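Putative protease (Parabacteroides distasonis ATCC 8503, PDB 3KD4) is of unknown function but may be an exported protease, with DUF3857 and DUF3858 domains. Local coordinates at residues T367-I372 against L422-V427; F417-L422 against Q477-A482. All blocks are in the same frame, centred on the assembly; numbering follows the deposited sequence.

Interaction 1. Residues T367-I372 against L422-V427; sequences TTPIQI and LIREEV
I370, Q371 and I372 pair with I423, R424 and E425 as the parallel start of strands 370-380 and 423-433, at one edge of a mixed five-stranded sheet. Over residues 370-372 and 423-427 the strand axes run 4° apart, with backbone bonds that alternate: I370 N to L422 O (3.0 Å), R424 N to I370 O, I372 N to R424 O (2.7 Å) and E426 N to I372 O. Before the strands begin, a water accepts from L422 N and lies within hydrogen-bonding distance of T368 O, and P369 CB lies against L422 CB. On the face of I370, I372, I423 and E425, I372 CD1 reaches I423 CD1 at 3.7 Å, while E425 OE2 bonds the backbone N of I401. On the face of Q371 and R424, both exposed, R424 can be followed outward in one of its two modelled conformers. Its CB sits 3.4 Å from Q371 OE1, CG has P369 CB on one flank, and CD slides past Q371 NE2. A bend at chi3 (87°) then turns an edge of the guanidinium to the amide oxygen, the planes 43° apart. In this conformer, so probably not permanently, R424 NH1 donates in the carbonyl plane to a lone pair of Q371 OE1 over 3.0 Å.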
ATOM      1  N   THR A 367     -10.983   8.124 -12.801  1.00 21.07           N
ATOM      2  CA  THR A 367     -10.499   6.762 -12.909  1.00 21.75           C
ATOM      3  C   THR A 367     -10.213   6.545 -14.388  1.00 22.22           C
ATOM      4  O   THR A 367     -11.117   6.662 -15.194  1.00 23.22           O
ATOM      5  CB  THR A 367     -11.535   5.763 -12.400  1.00 22.08           C
ATOM      6  OG1 THR A 367     -11.887   6.085 -11.028  1.00 23.50           O
ATOM      7  CG2 THR A 367     -10.970   4.345 -12.464  1.00 22.11           C
ATOM      8  N   THR A 368      -8.952   6.321 -14.745  1.00 21.82           N
ATOM      9  CA  THR A 368      -8.510   6.259 -16.144  1.00 21.84           C
ATOM     10  C   THR A 368      -7.903   4.879 -16.402  1.00 21.52           C
ATOM     11  O   THR A 368      -7.024   4.460 -15.663  1.00 20.91           O
ATOM     12  CB  THR A 368      -7.412   7.319 -16.449  1.00 21.55           C
ATOM     13  OG1 THR A 368      -7.890   8.625 -16.139  1.00 23.73           O
ATOM     14  CG2 THR A 368      -7.006   7.289 -17.907  1.00 22.79           C
ATOM     15  N   PRO A 369      -8.376   4.159 -17.440  1.00 22.34           N
ATOM     16  CA  PRO A 369      -7.725   2.903 -17.807  1.00 21.72           C
ATOM     17  C   PRO A 369      -6.280   3.056 -18.236  1.00 21.02           C
ATOM     18  O   PRO A 369      -5.935   4.002 -18.929  1.00 20.85           O
ATOM     19  CB  PRO A 369      -8.546   2.405 -19.004  1.00 22.66           C
ATOM     20  CG  PRO A 369      -9.828   3.142 -18.929  1.00 23.27           C
ATOM     21  CD  PRO A 369      -9.563   4.439 -18.270  1.00 22.33           C
ATOM     22  N   ILE A 370      -5.440   2.114 -17.837  1.00 21.10           N
ATOM     23  CA  ILE A 370      -4.112   1.995 -18.412  1.00 21.59           C
ATOM     24  C   ILE A 370      -4.319   1.444 -19.813  1.00 22.68           C
ATOM     25  O   ILE A 370      -5.173   0.557 -20.039  1.00 21.65           O
ATOM     26  CB  ILE A 370      -3.221   1.036 -17.608  1.00 22.16           C
ATOM     27  CG1 ILE A 370      -2.883   1.650 -16.250  1.00 21.45           C
ATOM     28  CG2 ILE A 370      -1.928   0.670 -18.371  1.00 20.51           C
ATOM     29  CD1 ILE A 370      -2.047   2.942 -16.332  1.00 21.58           C
ATOM     30  N   GLN A 371      -3.557   1.976 -20.754  1.00 23.40           N
ATOM     31  CA  GLN A 371      -3.683   1.595 -22.154  1.00 24.85           C
ATOM     32  C   GLN A 371      -2.431   0.883 -22.548  1.00 25.03           C
ATOM     33  O   GLN A 371      -1.364   1.471 -22.433  1.00 24.72           O
ATOM     34  CB  GLN A 371      -3.794   2.828 -23.031  1.00 25.65           C
ATOM     35  CG  GLN A 371      -5.041   3.641 -22.839  1.00 29.03           C
ATOM     36  CD  GLN A 371      -6.266   2.998 -23.431  1.00 34.19           C
ATOM     37  OE1 GLN A 371      -6.194   2.035 -24.219  1.00 37.81           O
ATOM     38  NE2 GLN A 371      -7.419   3.533 -23.064  1.00 38.35           N
ATOM     39  N   ILE A 372      -2.546  -0.368 -23.010  1.00 24.87           N
ATOM     40  CA  ILE A 372      -1.397  -1.126 -23.509  1.00 25.18           C
ATOM     41  C   ILE A 372      -1.589  -1.500 -24.994  1.00 25.85           C
ATOM     42  O   ILE A 372      -2.648  -1.961 -25.426  1.00 23.98           O
ATOM     43  CB  ILE A 372      -1.097  -2.356 -22.630  1.00 25.53           C
ATOM     44  CG1 ILE A 372      -0.516  -1.873 -21.293  1.00 26.79           C
ATOM     45  CG2 ILE A 372      -0.062  -3.290 -23.297  1.00 25.41           C
ATOM     46  CD1 ILE A 372      -0.783  -2.764 -20.234  1.00 26.62           C
ATOM     47  N   LEU A 422      -8.262  -0.060 -14.036  1.00 19.10           N
ATOM     48  CA  LEU A 422      -8.958  -0.407 -15.268  1.00 19.34           C
ATOM     49  C   LEU A 422      -7.870  -0.557 -16.332  1.00 19.95           C
ATOM     50  O   LEU A 422      -6.754  -0.018 -16.180  1.00 19.13           O
ATOM     51  CB  LEU A 422      -9.962   0.647 -15.679  1.00 19.18           C
ATOM     52  CG  LEU A 422     -11.021   0.956 -14.622  1.00 21.07           C
ATOM     53  CD1 LEU A 422     -12.001   2.010 -15.196  1.00 21.65           C
ATOM     54  CD2 LEU A 422     -11.746  -0.288 -14.178  1.00 22.39           C
ATOM     55  N   ILE A 423      -8.172  -1.294 -17.403  1.00 19.69           N
ATOM     56  CA  ILE A 423      -7.156  -1.535 -18.389  1.00 20.75           C
ATOM     57  C   ILE A 423      -7.784  -1.825 -19.746  1.00 21.89           C
ATOM     58  O   ILE A 423      -8.939  -2.333 -19.848  1.00 21.02           O
ATOM     59  CB  ILE A 423      -6.235  -2.712 -17.943  1.00 21.63           C
ATOM     60  CG1 ILE A 423      -4.917  -2.688 -18.726  1.00 23.28           C
ATOM     61  CG2 ILE A 423      -6.999  -4.065 -18.075  1.00 20.90           C
ATOM     62  CD1 ILE A 423      -3.694  -3.051 -17.911  1.00 25.15           C
ATOM     63  N   ARG A 424      -7.014  -1.469 -20.770  1.00 22.53           N
ATOM     64  CA  ARG A 424      -7.333  -1.796 -22.148  0.50 23.00           C
ATOM     65  C   ARG A 424      -6.046  -2.200 -22.824  1.00 22.77           C
ATOM     66  O   ARG A 424      -5.067  -1.416 -22.842  1.00 22.65           O
ATOM     67  CB  ARG A 424      -7.915  -0.599 -22.884  0.50 23.94           C
ATOM     68  CG  ARG A 424      -9.139   0.019 -22.251  0.50 27.39           C
ATOM     69  CD  ARG A 424      -9.527   1.316 -22.969  0.50 31.01           C
ATOM     70  NE  ARG A 424     -10.403   1.146 -24.128  0.50 33.15           N
ATOM     71  CZ  ARG A 424      -9.965   0.958 -25.362  0.50 35.36           C
ATOM     72  NH1 ARG A 424      -8.662   0.891 -25.583  0.50 36.72           N
ATOM     73  NH2 ARG A 424     -10.825   0.836 -26.369  0.50 36.35           N
ATOM     74  N   GLU A 425      -6.022  -3.412 -23.379  1.00 21.82           N
ATOM     75  CA  GLU A 425      -4.812  -3.897 -24.045  1.00 22.47           C
ATOM     76  C   GLU A 425      -5.095  -4.411 -25.446  1.00 22.33           C
ATOM     77  O   GLU A 425      -6.124  -5.042 -25.689  1.00 21.03           O
ATOM     78  CB  GLU A 425      -4.138  -5.006 -23.246  1.00 22.67           C
ATOM     79  CG  GLU A 425      -4.149  -4.805 -21.775  1.00 22.33           C
ATOM     80  CD  GLU A 425      -3.210  -5.716 -21.031  1.00 25.52           C
ATOM     81  OE1 GLU A 425      -2.508  -6.551 -21.658  1.00 26.46           O
ATOM     82  OE2 GLU A 425      -3.179  -5.579 -19.786  1.00 27.61           O
ATOM     83  N   GLU A 426      -4.169  -4.131 -26.355  1.00 22.62           N
ATOM     84  CA  GLU A 426      -4.199  -4.707 -27.684  1.00 23.88           C
ATOM     85  C   GLU A 426      -2.823  -5.239 -28.024  1.00 24.06           C
ATOM     86  O   GLU A 426      -1.832  -4.499 -27.924  1.00 23.88           O
ATOM     87  CB  GLU A 426      -4.616  -3.679 -28.707  1.00 24.26           C
ATOM     88  CG  GLU A 426      -4.520  -4.205 -30.126  1.00 28.89           C
ATOM     89  CD  GLU A 426      -4.772  -3.125 -31.147  1.00 35.28           C
ATOM     90  OE1 GLU A 426      -3.988  -2.144 -31.183  1.00 39.90           O
ATOM     91  OE2 GLU A 426      -5.763  -3.246 -31.890  1.00 38.92           O
ATOM     92  N   VAL A 427      -2.757  -6.517 -28.411  1.00 23.09           N
ATOM     93  CA  VAL A 427      -1.496  -7.119 -28.813  1.00 23.17           C
ATOM     94  C   VAL A 427      -1.673  -7.677 -30.228  1.00 23.26           C
ATOM     95  O   VAL A 427      -2.579  -8.487 -30.469  1.00 22.48           O
ATOM     96  CB  VAL A 427      -1.039  -8.246 -27.854  1.00 22.87           C
ATOM     97  CG1 VAL A 427       0.351  -8.789 -28.290  1.00 22.87           C
ATOM     98  CG2 VAL A 427      -1.003  -7.731 -26.406  1.00 22.67           C
TER
HETATM   99  O   HOH W   1      -8.001   2.686 -13.655  1.00 19.67           O

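Interaction 2. Residues F417-L422 against Q477-A482; sequences FELPSL and QQFTPA
E418 and Q478 lie side by side as the non-hydrogen-bonded pair of a short two-stranded antiparallel sheet, strands 417-418 and 478-479, next to the hydrogen-bonded pair F417 and F479. The latter satisfies the amides and carbonyls of both its residues: F417 N gives to F479 O at 2.8 Å, and F479 N returns the bond to F417 O. One step on, L419 N donates to Q477 O at 2.9 Å. All three acceptors are approached in the plane of their carbonyls; the backbone of E418 bonds F192. Q478 NE2 meets E418 OE1 at 2.7 Å, nearly along the C-O axis, the amide and carboxylate planes only 15° apart, and also bonds weakly to a glycerol, probably from the crystallisation liquor. With CG anti to the backbone nitrogen (chi1 -171°), the extended chain of E418 carries its carboxylate to Q478. OE2 takes a salt bridge from R349 and a hydrogen bond from K195 N, which would favour the charged form of this buried acid. A leucine in place of E418 would probably leave R349 without this counter-charge and the amide of Q478 without this acceptor. L422 CD2 packs on Q477 CG at 3.6 Å. On the face of F417 and F479, F417 CD2 approaches F479 CD1 (3.9 Å), and L419 CG sits at the F479 ring edge. Helix 481-495 covers this face, with Y484 edge-to-face on F417 and V487 against both phenylalanines, while T480 caps the helix's start.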
ATOM      1  N   PHE A 417     -13.200  -8.610  -4.789  1.00 18.40           N
ATOM      2  CA  PHE A 417     -12.096  -8.781  -5.700  1.00 18.58           C
ATOM      3  C   PHE A 417     -11.759  -7.424  -6.316  1.00 17.87           C
ATOM      4  O   PHE A 417     -12.655  -6.756  -6.817  1.00 19.55           O
ATOM      5  CB  PHE A 417     -12.551  -9.760  -6.778  1.00 18.46           C
ATOM      6  CG  PHE A 417     -11.513 -10.075  -7.780  1.00 18.08           C
ATOM      7  CD1 PHE A 417     -10.349 -10.693  -7.398  1.00 21.09           C
ATOM      8  CD2 PHE A 417     -11.697  -9.768  -9.111  1.00 19.70           C
ATOM      9  CE1 PHE A 417      -9.368 -10.995  -8.337  1.00 21.49           C
ATOM     10  CE2 PHE A 417     -10.704 -10.090 -10.068  1.00 20.75           C
ATOM     11  CZ  PHE A 417      -9.546 -10.686  -9.659  1.00 20.45           C
ATOM     12  N   GLU A 418     -10.501  -7.014  -6.279  1.00 16.68           N
ATOM     13  CA  GLU A 418     -10.107  -5.676  -6.766  1.00 17.33           C
ATOM     14  C   GLU A 418      -8.964  -5.736  -7.723  1.00 17.13           C
ATOM     15  O   GLU A 418      -7.969  -6.395  -7.454  1.00 17.27           O
ATOM     16  CB  GLU A 418      -9.699  -4.780  -5.564  1.00 18.15           C
ATOM     17  CG  GLU A 418      -9.470  -3.296  -5.901  1.00 17.97           C
ATOM     18  CD  GLU A 418      -9.183  -2.482  -4.664  1.00 17.57           C
ATOM     19  OE1 GLU A 418     -10.143  -1.941  -4.110  1.00 19.70           O
ATOM     20  OE2 GLU A 418      -8.019  -2.423  -4.220  1.00 15.96           O
ATOM     21  N   LEU A 419      -9.088  -5.022  -8.837  1.00 18.19           N
ATOM     22  CA  LEU A 419      -8.035  -4.938  -9.830  1.00 18.25           C
ATOM     23  C   LEU A 419      -7.138  -3.738  -9.534  1.00 19.17           C
ATOM     24  O   LEU A 419      -7.603  -2.743  -8.983  1.00 17.74           O
ATOM     25  CB  LEU A 419      -8.650  -4.745 -11.206  1.00 19.24           C
ATOM     26  CG  LEU A 419      -9.709  -5.743 -11.672  1.00 19.53           C
ATOM     27  CD1 LEU A 419     -10.078  -5.354 -13.098  1.00 15.49           C
ATOM     28  CD2 LEU A 419      -9.168  -7.176 -11.615  1.00 18.08           C
ATOM     29  N   PRO A 420      -5.853  -3.807  -9.921  1.00 19.39           N
ATOM     30  CA  PRO A 420      -4.963  -2.671  -9.686  1.00 19.67           C
ATOM     31  C   PRO A 420      -5.420  -1.403 -10.423  1.00 19.52           C
ATOM     32  O   PRO A 420      -5.254  -0.301  -9.908  1.00 18.76           O
ATOM     33  CB  PRO A 420      -3.617  -3.158 -10.240  1.00 20.52           C
ATOM     34  CG  PRO A 420      -3.720  -4.609 -10.369  1.00 20.18           C
ATOM     35  CD  PRO A 420      -5.153  -4.950 -10.534  1.00 20.03           C
ATOM     36  N   SER A 421      -6.029  -1.578 -11.598  1.00 18.70           N
ATOM     37  CA  SER A 421      -6.528  -0.457 -12.410  1.00 19.16           C
ATOM     38  C   SER A 421      -7.533  -0.967 -13.416  1.00 18.92           C
ATOM     39  O   SER A 421      -7.630  -2.167 -13.646  1.00 19.92           O
ATOM     40  CB  SER A 421      -5.397   0.212 -13.190  1.00 17.98           C
ATOM     41  OG  SER A 421      -4.960  -0.593 -14.290  1.00 19.93           O
ATOM     42  N   LEU A 422      -8.262  -0.060 -14.036  1.00 19.10           N
ATOM     43  CA  LEU A 422      -8.958  -0.407 -15.268  1.00 19.34           C
ATOM     44  C   LEU A 422      -7.870  -0.557 -16.332  1.00 19.95           C
ATOM     45  O   LEU A 422      -6.754  -0.018 -16.180  1.00 19.13           O
ATOM     46  CB  LEU A 422      -9.962   0.647 -15.679  1.00 19.18           C
ATOM     47  CG  LEU A 422     -11.021   0.956 -14.622  1.00 21.07           C
ATOM     48  CD1 LEU A 422     -12.001   2.010 -15.196  1.00 21.65           C
ATOM     49  CD2 LEU A 422     -11.746  -0.288 -14.178  1.00 22.39           C
ATOM     50  N   GLN A 477     -13.502  -1.870 -11.328  1.00 22.62           N
ATOM     51  CA  GLN A 477     -12.385  -2.160 -10.449  1.00 22.72           C
ATOM     52  C   GLN A 477     -12.671  -3.170  -9.343  1.00 21.58           C
ATOM     53  O   GLN A 477     -11.778  -3.896  -8.950  1.00 20.43           O
ATOM     54  CB  GLN A 477     -11.973  -0.882  -9.737  1.00 23.58           C
ATOM     55  CG  GLN A 477     -11.255   0.070 -10.585  1.00 27.56           C
ATOM     56  CD  GLN A 477     -11.091   1.390  -9.921  1.00 30.06           C
ATOM     57  OE1 GLN A 477      -9.970   1.740  -9.547  1.00 31.41           O
ATOM     58  NE2 GLN A 477     -12.224   2.146  -9.740  1.00 23.55           N
ATOM     59  N   GLN A 478     -13.874  -3.146  -8.789  1.00 21.33           N
ATOM     60  CA  GLN A 478     -14.211  -4.011  -7.672  1.00 21.99           C
ATOM     61  C   GLN A 478     -15.408  -4.863  -7.958  1.00 22.17           C
ATOM     62  O   GLN A 478     -16.392  -4.400  -8.533  1.00 23.23           O
ATOM     63  CB  GLN A 478     -14.518  -3.215  -6.415  1.00 22.14           C
ATOM     64  CG  GLN A 478     -13.357  -2.373  -5.920  1.00 23.13           C
ATOM     65  CD  GLN A 478     -13.714  -1.645  -4.625  1.00 22.92           C
ATOM     66  OE1 GLN A 478     -14.813  -1.122  -4.501  1.00 25.43           O
ATOM     67  NE2 GLN A 478     -12.793  -1.598  -3.680  1.00 17.61           N
ATOM     68  N   PHE A 479     -15.340  -6.093  -7.477  1.00 21.92           N
ATOM     69  CA  PHE A 479     -16.311  -7.114  -7.803  1.00 21.99           C
ATOM     70  C   PHE A 479     -16.699  -7.887  -6.544  1.00 21.83           C
ATOM     71  O   PHE A 479     -15.840  -8.312  -5.758  1.00 21.48           O
ATOM     72  CB  PHE A 479     -15.732  -8.083  -8.846  1.00 21.93           C
ATOM     73  CG  PHE A 479     -15.319  -7.429 -10.110  1.00 21.41           C
ATOM     74  CD1 PHE A 479     -14.054  -6.837 -10.222  1.00 21.74           C
ATOM     75  CD2 PHE A 479     -16.194  -7.368 -11.187  1.00 21.88           C
ATOM     76  CE1 PHE A 479     -13.676  -6.201 -11.387  1.00 20.86           C
ATOM     77  CE2 PHE A 479     -15.829  -6.723 -12.383  1.00 20.24           C
ATOM     78  CZ  PHE A 479     -14.563  -6.153 -12.493  1.00 19.85           C
ATOM     79  N   THR A 480     -18.003  -8.023  -6.347  1.00 21.42           N
ATOM     80  CA  THR A 480     -18.540  -8.855  -5.304  1.00 21.81           C
ATOM     81  C   THR A 480     -18.377 -10.303  -5.750  1.00 21.23           C
ATOM     82  O   THR A 480     -18.132 -10.571  -6.939  1.00 19.95           O
ATOM     83  CB  THR A 480     -20.043  -8.624  -5.140  1.00 21.93           C
ATOM     84  OG1 THR A 480     -20.668  -8.923  -6.389  1.00 23.87           O
ATOM     85  CG2 THR A 480     -20.344  -7.175  -4.733  1.00 22.02           C
ATOM     86  N   PRO A 481     -18.524 -11.247  -4.808  1.00 21.30           N
ATOM     87  CA  PRO A 481     -18.471 -12.661  -5.163  1.00 22.11           C
ATOM     88  C   PRO A 481     -19.497 -13.041  -6.235  1.00 22.96           C
ATOM     89  O   PRO A 481     -19.192 -13.870  -7.078  1.00 23.61           O
ATOM     90  CB  PRO A 481     -18.719 -13.365  -3.841  1.00 22.30           C
ATOM     91  CG  PRO A 481     -18.211 -12.379  -2.800  1.00 21.92           C
ATOM     92  CD  PRO A 481     -18.573 -11.040  -3.349  1.00 21.48           C
ATOM     93  N   ALA A 482     -20.662 -12.391  -6.246  1.00 23.92           N
ATOM     94  CA  ALA A 482     -21.681 -12.608  -7.295  1.00 24.89           C
ATOM     95  C   ALA A 482     -21.199 -12.180  -8.682  1.00 25.33           C
ATOM     96  O   ALA A 482     -21.622 -12.746  -9.687  1.00 27.08           O
ATOM     97  CB  ALA A 482     -22.976 -11.880  -6.943  1.00 24.59           C
TER

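How the interactions relate
L422 belongs to both contacts, which also touch where I370 CG1 meets S421 OG; strands 417-418 and 423-433 follow one another in the chain. Interaction 1 is a surface contact at the edge of the five-stranded sheet: a parallel, backbone-bonded pair whose one side-chain hydrogen bond is exposed and joins a neutral amide to a cation. Interaction 2 is partly buried and antiparallel, and combines aromatic packing on one face with a buried carboxylate on the other. Two helices serve both. Helix 481-495 sets W494 on E425 in the first and packs on F417 and F479 in the second; helix 346-349 touches T368 through T347 and I370 through N348, and supplies R349 to interaction 2.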